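Local coordinates for 2-hydroxy-3-oxopropionate reductase (Polaromonas sp. JS666, PDB 4DLL), which probably catalyses the reversible NAD(P)H-dependent reduction of 2-hydroxy-3-oxopropionate (tartronate semialdehyde) to glycerate, at residues A[175-180]-A[184-189]; A[207-212]-A[239-244]; A[112-117]-A[141-146]. All coordinates share one frame; numbering follows the deposited sequence.

Contact 1: residues A[175-180]-A[184-189]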
ATOM      1  N   ARG A 175      -4.186  -2.263 -32.056  1.00 31.23           N
ATOM      2  CA  ARG A 175      -3.931  -3.559 -32.650  1.00 32.90           C
ATOM      3  C   ARG A 175      -3.734  -4.645 -31.593  1.00 32.37           C
ATOM      4  O   ARG A 175      -4.155  -5.792 -31.793  1.00 33.68           O
ATOM      5  CB  ARG A 175      -2.758  -3.504 -33.615  1.00 33.72           C
ATOM      6  CG  ARG A 175      -3.145  -2.905 -34.935  1.00 38.67           C
ATOM      7  CD  ARG A 175      -2.000  -2.783 -35.934  1.00 45.63           C
ATOM      8  NE  ARG A 175      -2.589  -2.791 -37.275  1.00 56.15           N
ATOM      9  CZ  ARG A 175      -2.698  -3.876 -38.056  1.00 60.07           C
ATOM     10  NH1 ARG A 175      -2.219  -5.050 -37.639  1.00 62.15           N
ATOM     11  NH2 ARG A 175      -3.270  -3.792 -39.265  1.00 60.51           N
ATOM     12  N   SER A 176      -3.178  -4.264 -30.446  1.00 30.62           N
ATOM     13  CA  SER A 176      -2.784  -5.198 -29.410  1.00 30.74           C
ATOM     14  C   SER A 176      -3.866  -5.598 -28.514  1.00 29.30           C
ATOM     15  O   SER A 176      -3.710  -6.576 -27.767  1.00 28.38           O
ATOM     16  CB  SER A 176      -1.782  -4.511 -28.467  1.00 31.29           C
ATOM     17  OG  SER A 176      -0.541  -4.461 -29.109  1.00 38.27           O
ATOM     18  N   LEU A 177      -4.879  -4.737 -28.434  1.00 28.45           N
ATOM     19  CA  LEU A 177      -5.708  -4.735 -27.268  1.00 28.39           C
ATOM     20  C   LEU A 177      -6.449  -6.063 -27.107  1.00 28.86           C
ATOM     21  O   LEU A 177      -6.519  -6.579 -25.973  1.00 27.92           O
ATOM     22  CB  LEU A 177      -6.649  -3.490 -27.218  1.00 29.12           C
ATOM     23  CG  LEU A 177      -7.470  -3.226 -25.932  1.00 28.62           C
ATOM     24  CD1 LEU A 177      -6.614  -3.225 -24.681  1.00 24.21           C
ATOM     25  CD2 LEU A 177      -8.309  -1.892 -25.957  1.00 22.25           C
ATOM     26  N   PRO A 178      -6.978  -6.649 -28.233  1.00 29.03           N
ATOM     27  CA  PRO A 178      -7.684  -7.927 -28.073  1.00 28.17           C
ATOM     28  C   PRO A 178      -6.764  -8.991 -27.450  1.00 27.78           C
ATOM     29  O   PRO A 178      -7.215  -9.788 -26.606  1.00 27.00           O
ATOM     30  CB  PRO A 178      -8.088  -8.307 -29.522  1.00 28.52           C
ATOM     31  CG  PRO A 178      -8.298  -6.986 -30.185  1.00 30.02           C
ATOM     32  CD  PRO A 178      -7.114  -6.132 -29.604  1.00 29.25           C
ATOM     33  N   LEU A 179      -5.482  -9.035 -27.850  1.00 27.28           N
ATOM     34  CA  LEU A 179      -4.597 -10.043 -27.208  1.00 25.70           C
ATOM     35  C   LEU A 179      -4.414  -9.674 -25.749  1.00 26.72           C
ATOM     36  O   LEU A 179      -4.476 -10.556 -24.858  1.00 26.35           O
ATOM     37  CB  LEU A 179      -3.255 -10.141 -27.884  1.00 26.08           C
ATOM     38  CG  LEU A 179      -2.435 -11.163 -27.082  1.00 25.34           C
ATOM     39  CD1 LEU A 179      -2.911 -12.532 -27.481  1.00 21.81           C
ATOM     40  CD2 LEU A 179      -0.959 -10.983 -27.286  1.00 29.91           C
ATOM     41  N   LEU A 180      -4.283  -8.356 -25.504  1.00 27.06           N
ATOM     42  CA  LEU A 180      -4.074  -7.886 -24.168  1.00 28.93           C
ATOM     43  C   LEU A 180      -5.211  -8.221 -23.224  1.00 29.72           C
ATOM     44  O   LEU A 180      -4.936  -8.712 -22.147  1.00 30.55           O
ATOM     45  CB  LEU A 180      -3.726  -6.401 -24.139  1.00 29.52           C
ATOM     46  CG  LEU A 180      -2.335  -6.151 -24.744  1.00 29.25           C
ATOM     47  CD1 LEU A 180      -1.967  -4.713 -24.694  1.00 28.55           C
ATOM     48  CD2 LEU A 180      -1.272  -7.004 -24.186  1.00 29.31           C
ATOM     49  N   GLY A 184      -5.557  -9.376 -19.071  1.00 26.52           N
ATOM     50  CA  GLY A 184      -6.113  -8.575 -17.985  1.00 27.44           C
ATOM     51  C   GLY A 184      -6.590  -7.248 -18.446  1.00 27.92           C
ATOM     52  O   GLY A 184      -6.997  -7.104 -19.582  1.00 29.00           O
ATOM     53  N   ARG A 185      -6.587  -6.276 -17.553  1.00 28.16           N
ATOM     54  CA  ARG A 185      -6.916  -4.925 -17.957  1.00 28.70           C
ATOM     55  C   ARG A 185      -5.632  -4.159 -18.411  1.00 28.83           C
ATOM     56  O   ARG A 185      -4.674  -4.024 -17.630  1.00 29.08           O
ATOM     57  CB  ARG A 185      -7.639  -4.203 -16.809  1.00 28.14           C
ATOM     58  CG  ARG A 185      -8.234  -2.870 -17.226  1.00 29.46           C
ATOM     59  CD  ARG A 185      -8.878  -2.098 -16.012  1.00 31.41           C
ATOM     60  NE  ARG A 185      -8.005  -1.982 -14.839  1.00 33.30           N
ATOM     61  CZ  ARG A 185      -7.005  -1.084 -14.711  1.00 36.73           C
ATOM     62  NH1 ARG A 185      -6.729  -0.219 -15.695  1.00 38.49           N
ATOM     63  NH2 ARG A 185      -6.266  -1.029 -13.583  1.00 38.50           N
ATOM     64  N   ALA A 186      -5.607  -3.679 -19.659  1.00 28.95           N
ATOM     65  CA  ALA A 186      -4.449  -2.929 -20.176  1.00 28.33           C
ATOM     66  C   ALA A 186      -4.783  -1.465 -20.264  1.00 28.34           C
ATOM     67  O   ALA A 186      -5.931  -1.085 -20.571  1.00 27.10           O
ATOM     68  CB  ALA A 186      -4.009  -3.458 -21.567  1.00 28.35           C
ATOM     69  N   THR A 187      -3.769  -0.648 -19.994  1.00 26.58           N
ATOM     70  CA  THR A 187      -3.873   0.789 -19.973  1.00 27.54           C
ATOM     71  C   THR A 187      -2.704   1.352 -20.762  1.00 27.63           C
ATOM     72  O   THR A 187      -1.496   1.002 -20.530  1.00 27.03           O
ATOM     73  CB  THR A 187      -3.775   1.320 -18.521  1.00 27.53           C
ATOM     74  OG1 THR A 187      -4.739   0.653 -17.687  1.00 30.66           O
ATOM     75  CG2 THR A 187      -4.018   2.818 -18.447  1.00 30.18           C
ATOM     76  N   HIS A 188      -3.040   2.260 -21.651  1.00 27.08           N
ATOM     77  CA  HIS A 188      -2.050   2.866 -22.510  1.00 28.26           C
ATOM     78  C   HIS A 188      -1.446   4.049 -21.793  1.00 28.84           C
ATOM     79  O   HIS A 188      -2.135   5.029 -21.546  1.00 29.03           O
ATOM     80  CB  HIS A 188      -2.650   3.240 -23.872  1.00 27.42           C
ATOM     81  CG  HIS A 188      -1.635   3.685 -24.869  1.00 31.74           C
ATOM     82  ND1 HIS A 188      -1.951   4.434 -25.978  1.00 33.40           N
ATOM     83  CD2 HIS A 188      -0.298   3.445 -24.939  1.00 35.35           C
ATOM     84  CE1 HIS A 188      -0.853   4.649 -26.678  1.00 37.76           C
ATOM     85  NE2 HIS A 188       0.164   4.064 -26.063  1.00 37.79           N
ATOM     86  N   VAL A 189      -0.169   3.963 -21.442  1.00 29.14           N
ATOM     87  CA  VAL A 189       0.384   4.924 -20.481  1.00 30.42           C
ATOM     88  C   VAL A 189       1.153   6.061 -21.152  1.00 32.07           C
ATOM     89  O   VAL A 189       1.365   7.119 -20.543  1.00 34.25           O
ATOM     90  CB  VAL A 189       1.299   4.262 -19.416  1.00 30.97           C
ATOM     91  CG1 VAL A 189       0.479   3.509 -18.334  1.00 29.76           C
ATOM     92  CG2 VAL A 189       2.355   3.310 -20.074  1.00 33.04           C
TER
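Leu180 lies against Ala186 where helix 170-183 turns back into strand 184-190, and its side chain can be followed outward from the backbone. CB comes first, 3.9 Å from Ala186 CB, so the roots of the two side chains already touch. CG stands a little farther off and serves as the fork. From it CD1 swings back over the same methyl, with CD1 of Leu180 again 3.9 Å from Ala186 CB, while CD2 takes the other direction and stays clear of the strand. CG lies anti to the carbonyl carbon, and chi2 at -179° then extends CD1 over Ala186. The Ala186 methyl is thus covered by two atoms of one leucine, and CD1 of Leu177, one helical turn earlier, closes in on Ala186 CB at 4.1 Å. Ile164 and Phe173 also touch the methyl, and Leu121 and Phe173 touch Leu180.

At the C-terminal end of the helix the backbone holds the turn. Gly184 N donates to Leu180 O over 3.2 Å with an N-H...O angle of 157°; the four-residue spacing is that of an alpha-helical turn. The short helix and strand segments run nearly antiparallel, at 156°, as expected for the return leg of the beta-alpha-beta crossover made with strand 162-167. On the far side of the strand, Arg185 bonds Glu232 O of the second subunit through NH2. Since the helix-strand face itself is built from aliphatic carbons and one peptide hydrogen bond, its fit should depend on shape and backbone path rather than on charge.

Contact 2: residues A[207-212]-A[239-244]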
ATOM      1  N   GLY A 207       8.189  -2.376  -3.630  1.00 28.63           N
ATOM      2  CA  GLY A 207       9.431  -2.511  -2.869  1.00 28.93           C
ATOM      3  C   GLY A 207       9.438  -1.720  -1.579  1.00 29.55           C
ATOM      4  O   GLY A 207       9.901  -2.203  -0.561  1.00 30.51           O
ATOM      5  N   ILE A 208       8.908  -0.511  -1.591  1.00 28.85           N
ATOM      6  CA  ILE A 208       8.811   0.263  -0.353  1.00 29.04           C
ATOM      7  C   ILE A 208       7.697  -0.249   0.608  1.00 29.60           C
ATOM      8  O   ILE A 208       7.906  -0.292   1.822  1.00 32.02           O
ATOM      9  CB  ILE A 208       8.622   1.764  -0.699  1.00 28.81           C
ATOM     10  CG1 ILE A 208       9.824   2.310  -1.510  1.00 29.02           C
ATOM     11  CG2 ILE A 208       8.465   2.571   0.510  1.00 30.74           C
ATOM     12  CD1 ILE A 208       9.466   3.585  -2.372  1.00 22.38           C
ATOM     13  N   THR A 209       6.525  -0.639   0.078  1.00 27.87           N
ATOM     14  CA  THR A 209       5.405  -1.044   0.888  1.00 26.94           C
ATOM     15  C   THR A 209       5.712  -2.332   1.635  1.00 25.73           C
ATOM     16  O   THR A 209       5.390  -2.484   2.796  1.00 24.83           O
ATOM     17  CB  THR A 209       4.133  -1.196   0.078  1.00 26.83           C
ATOM     18  OG1 THR A 209       3.891   0.031  -0.617  1.00 27.58           O
ATOM     19  CG2 THR A 209       2.974  -1.467   1.046  1.00 27.87           C
ATOM     20  N   ILE A 210       6.420  -3.217   0.971  1.00 26.63           N
ATOM     21  CA  ILE A 210       6.985  -4.374   1.615  1.00 26.50           C
ATOM     22  C   ILE A 210       7.741  -4.020   2.900  1.00 27.16           C
ATOM     23  O   ILE A 210       7.466  -4.601   3.953  1.00 28.11           O
ATOM     24  CB  ILE A 210       7.868  -5.138   0.601  1.00 26.49           C
ATOM     25  CG1 ILE A 210       6.983  -5.985  -0.288  1.00 25.39           C
ATOM     26  CG2 ILE A 210       8.793  -6.126   1.269  1.00 23.38           C
ATOM     27  CD1 ILE A 210       7.792  -6.576  -1.546  1.00 29.07           C
ATOM     28  N   GLY A 211       8.671  -3.083   2.818  1.00 27.80           N
ATOM     29  CA  GLY A 211       9.442  -2.647   3.982  1.00 29.72           C
ATOM     30  C   GLY A 211       8.605  -1.900   5.018  1.00 30.15           C
ATOM     31  O   GLY A 211       8.752  -2.115   6.221  1.00 31.32           O
ATOM     32  N   ALA A 212       7.701  -1.043   4.568  1.00 29.96           N
ATOM     33  CA  ALA A 212       6.779  -0.414   5.496  1.00 30.24           C
ATOM     34  C   ALA A 212       5.958  -1.479   6.301  1.00 30.87           C
ATOM     35  O   ALA A 212       5.640  -1.306   7.475  1.00 32.39           O
ATOM     36  CB  ALA A 212       5.835   0.478   4.713  1.00 29.73           C
ATOM     37  N   ALA A 239      -4.384   1.635   6.247  1.00 33.25           N
ATOM     38  CA  ALA A 239      -3.105   0.927   6.091  1.00 33.92           C
ATOM     39  C   ALA A 239      -3.270  -0.279   5.160  1.00 33.64           C
ATOM     40  O   ALA A 239      -2.331  -1.043   4.953  1.00 34.24           O
ATOM     41  CB  ALA A 239      -2.550   0.489   7.415  1.00 32.88           C
ATOM     42  N   ASP A 240      -4.462  -0.472   4.615  1.00 32.47           N
ATOM     43  CA  ASP A 240      -4.677  -1.707   3.879  1.00 32.56           C
ATOM     44  C   ASP A 240      -4.123  -1.599   2.462  1.00 30.61           C
ATOM     45  O   ASP A 240      -4.166  -0.527   1.877  1.00 30.10           O
ATOM     46  CB  ASP A 240      -6.169  -2.076   3.838  1.00 32.66           C
ATOM     47  CG  ASP A 240      -6.383  -3.524   3.504  1.00 34.98           C
ATOM     48  OD1 ASP A 240      -5.382  -4.336   3.497  1.00 34.25           O
ATOM     49  OD2 ASP A 240      -7.559  -3.842   3.264  1.00 37.31           O
ATOM     50  N   SER A 241      -3.585  -2.705   1.941  1.00 29.94           N
ATOM     51  CA  SER A 241      -2.972  -2.728   0.613  1.00 29.63           C
ATOM     52  C   SER A 241      -2.899  -4.155   0.038  1.00 29.96           C
ATOM     53  O   SER A 241      -3.082  -5.129   0.773  1.00 29.28           O
ATOM     54  CB  SER A 241      -1.587  -2.147   0.685  1.00 29.17           C
ATOM     55  OG  SER A 241      -0.670  -3.093   1.214  1.00 33.34           O
ATOM     56  N   ARG A 242      -2.638  -4.299  -1.267  1.00 28.53           N
ATOM     57  CA  ARG A 242      -2.407  -5.627  -1.841  1.00 27.68           C
ATOM     58  C   ARG A 242      -1.099  -6.228  -1.255  1.00 27.49           C
ATOM     59  O   ARG A 242      -1.044  -7.422  -0.999  1.00 27.07           O
ATOM     60  CB  ARG A 242      -2.342  -5.578  -3.397  1.00 28.68           C
ATOM     61  CG  ARG A 242      -2.353  -6.995  -4.094  1.00 32.13           C
ATOM     62  CD  ARG A 242      -3.818  -7.558  -4.072  1.00 42.56           C
ATOM     63  NE  ARG A 242      -4.717  -6.477  -4.509  1.00 47.38           N
ATOM     64  CZ  ARG A 242      -4.968  -6.203  -5.802  1.00 52.28           C
ATOM     65  NH1 ARG A 242      -4.422  -6.982  -6.762  1.00 47.83           N
ATOM     66  NH2 ARG A 242      -5.766  -5.166  -6.142  1.00 50.86           N
ATOM     67  N   VAL A 243      -0.113  -5.375  -0.946  1.00 27.28           N
ATOM     68  CA  VAL A 243       1.131  -5.849  -0.308  1.00 27.48           C
ATOM     69  C   VAL A 243       0.906  -6.385   1.120  1.00 29.98           C
ATOM     70  O   VAL A 243       1.451  -7.480   1.461  1.00 29.15           O
ATOM     71  CB  VAL A 243       2.235  -4.805  -0.360  1.00 27.21           C
ATOM     72  CG1 VAL A 243       3.366  -5.067   0.712  1.00 23.85           C
ATOM     73  CG2 VAL A 243       2.797  -4.748  -1.780  1.00 25.19           C
ATOM     74  N   LEU A 244       0.098  -5.673   1.935  1.00 30.41           N
ATOM     75  CA  LEU A 244      -0.224  -6.192   3.271  1.00 31.73           C
ATOM     76  C   LEU A 244      -0.894  -7.567   3.187  1.00 32.43           C
ATOM     77  O   LEU A 244      -0.466  -8.494   3.860  1.00 32.39           O
ATOM     78  CB  LEU A 244      -1.116  -5.230   4.075  1.00 32.04           C
ATOM     79  CG  LEU A 244      -1.702  -5.677   5.426  1.00 33.07           C
ATOM     80  CD1 LEU A 244      -0.577  -6.041   6.420  1.00 32.05           C
ATOM     81  CD2 LEU A 244      -2.623  -4.578   6.061  1.00 28.61           C
TER
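Val243 pushes its CG1 methyl into the surface of helix 194-222, between Thr209 and Ile210; chi1 at 160° carries it there, anti to the valine's N. This one carbon is 3.6 Å from Thr209 CG2, and CG1 of Val243 lies equally close, 3.6 Å, to the backbone N of Ile210, so the branch reaches past the side chains to the helix backbone. Ile210 flanks it with its own CG1, 3.9 Å from Val243 CG1, the two side chains crossing at about a right angle. Thr209 also brings CG2 to within 3.7 Å of Val243 CB; its methyl can face the valine because OG1 is turned back along its own helix to bond the carbonyl oxygen of Ile205.

The next shell starts with Ser241, whose OG approaches Thr209 CG2 at 4.0 Å but has its main task in its own segment. Ser241 is the N-cap of helix 242-245: OG accepts from Leu244 N at 2.8 Å, nearly straight at 169°. This belongs to the all-helical C-terminal part of the beta-hydroxyacid dehydrogenase fold, in which the long helix 194-222 follows on the nucleotide-binding part. An alanine in place of Ser241 would remove the hydroxyl, and Leu244 N would probably be left without its capping acceptor, freeing the first turn that presents Val243 to shift.

Farther out, Ile210 rests on Tyr293 of helix 284-301. The second subunit closes in as well: its Phe238 packs on Val243, its Ser241 meets Ser241 here, and its Gly236 O accepts from Arg242 NH1.

Contact 3: residues A[112-117]-A[141-146]; sequences AAMKPG and LGIAHL
The Lys115 carbonyl, a flat peptide group, points its oxygen at Ile143, with O of Lys115 4.2 Å from Ile143 CG1; the carbon sits ahead of the oxygen and somewhat off the peptide plane. Nearer the surface, Gly117 N comes to 3.9 Å from Gly142 O, an approach rather than a bond. No aromatic ring crosses between the segments: the His145 ring meets Phe120 of the next strand at about 25° between planes, and His134, Ala135 and Leu138 of helix 128-140 also touch it.

The weight of the contact falls on Ile143 and the selenomethionine at Met114, whose side chains cross at about a right angle. Ile143 CD1 lies 4.1 Å from Met114 CB, and its other branch, CG2, meets the terminal CE at 3.4 Å. That last pair is tighter than ordinary van der Waals contact, so the exact placing of the methyl deserves some caution. CE gets there because the chain bends at SE, chi3 64°, instead of running straight on.

Both segments lie in the Rossmann-type part of the chain. Residues 112-117 lead from helix 110-113 into strand 119-122, while residues 141-146 carry helix 128-140 over into the parallel neighbouring strand 144-151. That second helix ends in a Schellman motif with Gly142 as its C-prime residue, at positive phi, and Ile143 N bonded to Leu138 O.

Phe120 backs Met114 and Leu138 backs Ile143. Lys115 leads its amine away from the contact, to a salt bridge with Asp89.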
ATOM      1  N   ALA A 112      15.079  -9.974 -37.698  1.00 44.40           N
ATOM      2  CA  ALA A 112      15.368 -10.152 -39.121  1.00 43.71           C
ATOM      3  C   ALA A 112      14.268 -10.954 -39.768  1.00 42.54           C
ATOM      4  O   ALA A 112      13.839 -10.636 -40.873  1.00 43.59           O
ATOM      5  CB  ALA A 112      16.719 -10.853 -39.305  1.00 43.48           C
ATOM      6  N   ALA A 113      13.792 -11.960 -39.044  1.00 41.06           N
ATOM      7  CA  ALA A 113      12.820 -12.913 -39.568  1.00 39.73           C
ATOM      8  C   ALA A 113      11.323 -12.555 -39.436  1.00 39.33           C
ATOM      9  O   ALA A 113      10.495 -13.163 -40.094  1.00 38.66           O
ATOM     10  CB  ALA A 113      13.096 -14.286 -38.994  1.00 39.36           C
HETATM   11  N   MSE A 114      10.971 -11.566 -38.626  1.00 38.99           N
HETATM   12  CA  MSE A 114       9.542 -11.209 -38.504  1.00 38.48           C
HETATM   13  C   MSE A 114       8.886 -10.603 -39.769  1.00 39.05           C
HETATM   14  O   MSE A 114       9.502  -9.827 -40.484  1.00 39.09           O
HETATM   15  CB  MSE A 114       9.292 -10.338 -37.272  1.00 37.51           C
HETATM   16  CG  MSE A 114       9.394 -11.096 -35.919  1.00 34.90           C
HETATM   17 SE   MSE A 114       9.422  -9.831 -34.325  1.00 45.76          SE
HETATM   18  CE  MSE A 114       7.572  -8.979 -34.448  1.00 28.40           C
ATOM     19  N   LYS A 115       7.632 -10.989 -40.004  1.00 40.41           N
ATOM     20  CA  LYS A 115       6.697 -10.420 -40.995  1.00 42.09           C
ATOM     21  C   LYS A 115       6.708  -8.907 -41.065  1.00 42.63           C
ATOM     22  O   LYS A 115       6.980  -8.250 -40.080  1.00 43.11           O
ATOM     23  CB  LYS A 115       5.258 -10.774 -40.611  1.00 42.05           C
ATOM     24  CG  LYS A 115       4.676 -12.037 -41.209  1.00 45.30           C
ATOM     25  CD  LYS A 115       3.115 -11.974 -41.256  1.00 46.64           C
ATOM     26  CE  LYS A 115       2.470 -12.532 -39.986  1.00 48.35           C
ATOM     27  NZ  LYS A 115       1.184 -13.327 -40.193  1.00 47.15           N
ATOM     28  N   PRO A 116       6.377  -8.336 -42.231  1.00 43.76           N
ATOM     29  CA  PRO A 116       6.001  -6.934 -42.169  1.00 44.09           C
ATOM     30  C   PRO A 116       4.584  -6.851 -41.546  1.00 43.01           C
ATOM     31  O   PRO A 116       3.811  -7.808 -41.622  1.00 43.10           O
ATOM     32  CB  PRO A 116       6.019  -6.492 -43.656  1.00 44.56           C
ATOM     33  CG  PRO A 116       6.536  -7.675 -44.450  1.00 44.78           C
ATOM     34  CD  PRO A 116       6.233  -8.876 -43.599  1.00 44.58           C
ATOM     35  N   GLY A 117       4.287  -5.748 -40.875  1.00 42.38           N
ATOM     36  CA  GLY A 117       3.005  -5.584 -40.145  1.00 40.63           C
ATOM     37  C   GLY A 117       2.918  -6.255 -38.762  1.00 38.72           C
ATOM     38  O   GLY A 117       1.968  -6.050 -38.031  1.00 38.67           O
ATOM     39  N   LEU A 141      13.047  -1.676 -39.146  1.00 39.42           N
ATOM     40  CA  LEU A 141      12.771  -2.853 -39.951  1.00 38.28           C
ATOM     41  C   LEU A 141      11.293  -3.052 -40.298  1.00 37.43           C
ATOM     42  O   LEU A 141      10.924  -4.110 -40.768  1.00 37.89           O
ATOM     43  CB  LEU A 141      13.341  -4.101 -39.264  1.00 37.83           C
ATOM     44  CG  LEU A 141      14.872  -4.208 -39.132  1.00 39.39           C
ATOM     45  CD1 LEU A 141      15.298  -5.389 -38.281  1.00 35.79           C
ATOM     46  CD2 LEU A 141      15.555  -4.282 -40.497  1.00 37.56           C
ATOM     47  N   GLY A 142      10.449  -2.055 -40.076  1.00 37.51           N
ATOM     48  CA  GLY A 142       8.995  -2.195 -40.364  1.00 36.87           C
ATOM     49  C   GLY A 142       8.196  -2.957 -39.288  1.00 36.68           C
ATOM     50  O   GLY A 142       7.065  -3.424 -39.507  1.00 37.37           O
ATOM     51  N   ILE A 143       8.780  -3.094 -38.110  1.00 36.22           N
ATOM     52  CA  ILE A 143       8.121  -3.860 -37.032  1.00 35.23           C
ATOM     53  C   ILE A 143       7.840  -2.946 -35.856  1.00 34.46           C
ATOM     54  O   ILE A 143       8.754  -2.273 -35.330  1.00 33.02           O
ATOM     55  CB  ILE A 143       8.991  -5.032 -36.498  1.00 35.76           C
ATOM     56  CG1 ILE A 143       9.517  -5.939 -37.616  1.00 35.64           C
ATOM     57  CG2 ILE A 143       8.239  -5.838 -35.468  1.00 35.57           C
ATOM     58  CD1 ILE A 143      10.834  -6.555 -37.205  1.00 40.89           C
ATOM     59  N   ALA A 144       6.564  -2.952 -35.475  1.00 33.38           N
ATOM     60  CA  ALA A 144       6.026  -2.246 -34.327  1.00 33.37           C
ATOM     61  C   ALA A 144       6.487  -2.864 -33.013  1.00 32.30           C
ATOM     62  O   ALA A 144       6.792  -4.023 -32.931  1.00 33.50           O
ATOM     63  CB  ALA A 144       4.404  -2.203 -34.399  1.00 32.22           C
ATOM     64  N   HIS A 145       6.477  -2.065 -31.971  1.00 32.46           N
ATOM     65  CA  HIS A 145       6.949  -2.438 -30.662  1.00 31.48           C
ATOM     66  C   HIS A 145       6.016  -1.735 -29.693  1.00 31.22           C
ATOM     67  O   HIS A 145       5.708  -0.563 -29.872  1.00 30.19           O
ATOM     68  CB  HIS A 145       8.336  -1.863 -30.490  1.00 31.07           C
ATOM     69  CG  HIS A 145       9.047  -2.296 -29.242  1.00 32.77           C
ATOM     70  ND1 HIS A 145       8.871  -1.663 -28.030  1.00 28.87           N
ATOM     71  CD2 HIS A 145      10.006  -3.233 -29.043  1.00 26.69           C
ATOM     72  CE1 HIS A 145       9.641  -2.238 -27.121  1.00 28.24           C
ATOM     73  NE2 HIS A 145      10.330  -3.193 -27.708  1.00 30.52           N
ATOM     74  N   LEU A 146       5.529  -2.465 -28.693  1.00 31.28           N
ATOM     75  CA  LEU A 146       4.957  -1.845 -27.506  1.00 31.30           C
ATOM     76  C   LEU A 146       5.681  -2.441 -26.355  1.00 30.75           C
ATOM     77  O   LEU A 146       6.160  -3.565 -26.473  1.00 31.70           O
ATOM     78  CB  LEU A 146       3.517  -2.259 -27.304  1.00 31.19           C
ATOM     79  CG  LEU A 146       2.538  -1.565 -28.164  1.00 34.41           C
ATOM     80  CD1 LEU A 146       2.683  -2.294 -29.410  1.00 34.06           C
ATOM     81  CD2 LEU A 146       1.238  -1.919 -27.485  1.00 35.74           C
TER

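Contacts 1 and 3 serve the same sheet and touch, Leu146 CD2 resting 3.5 Å from Ser176 OG; contact 2 belongs to the helical part, its centre about 40 Å from that of contact 3 and 27 Å from that of contact 1. Contact 2 is the buried one, all its touching residues enclosed, partly by the second subunit. Contact 1 is partly buried and meets the same partner through its strand, whereas contact 3 sits where two inner strands begin, with no other subunit of the assembly on it. All rely on apolar side chains, but only contact 1 has a hydrogen bond between its segments. Strand 184-190 leads, after a short connection, into helix 194-222, joining contacts 1 and 2.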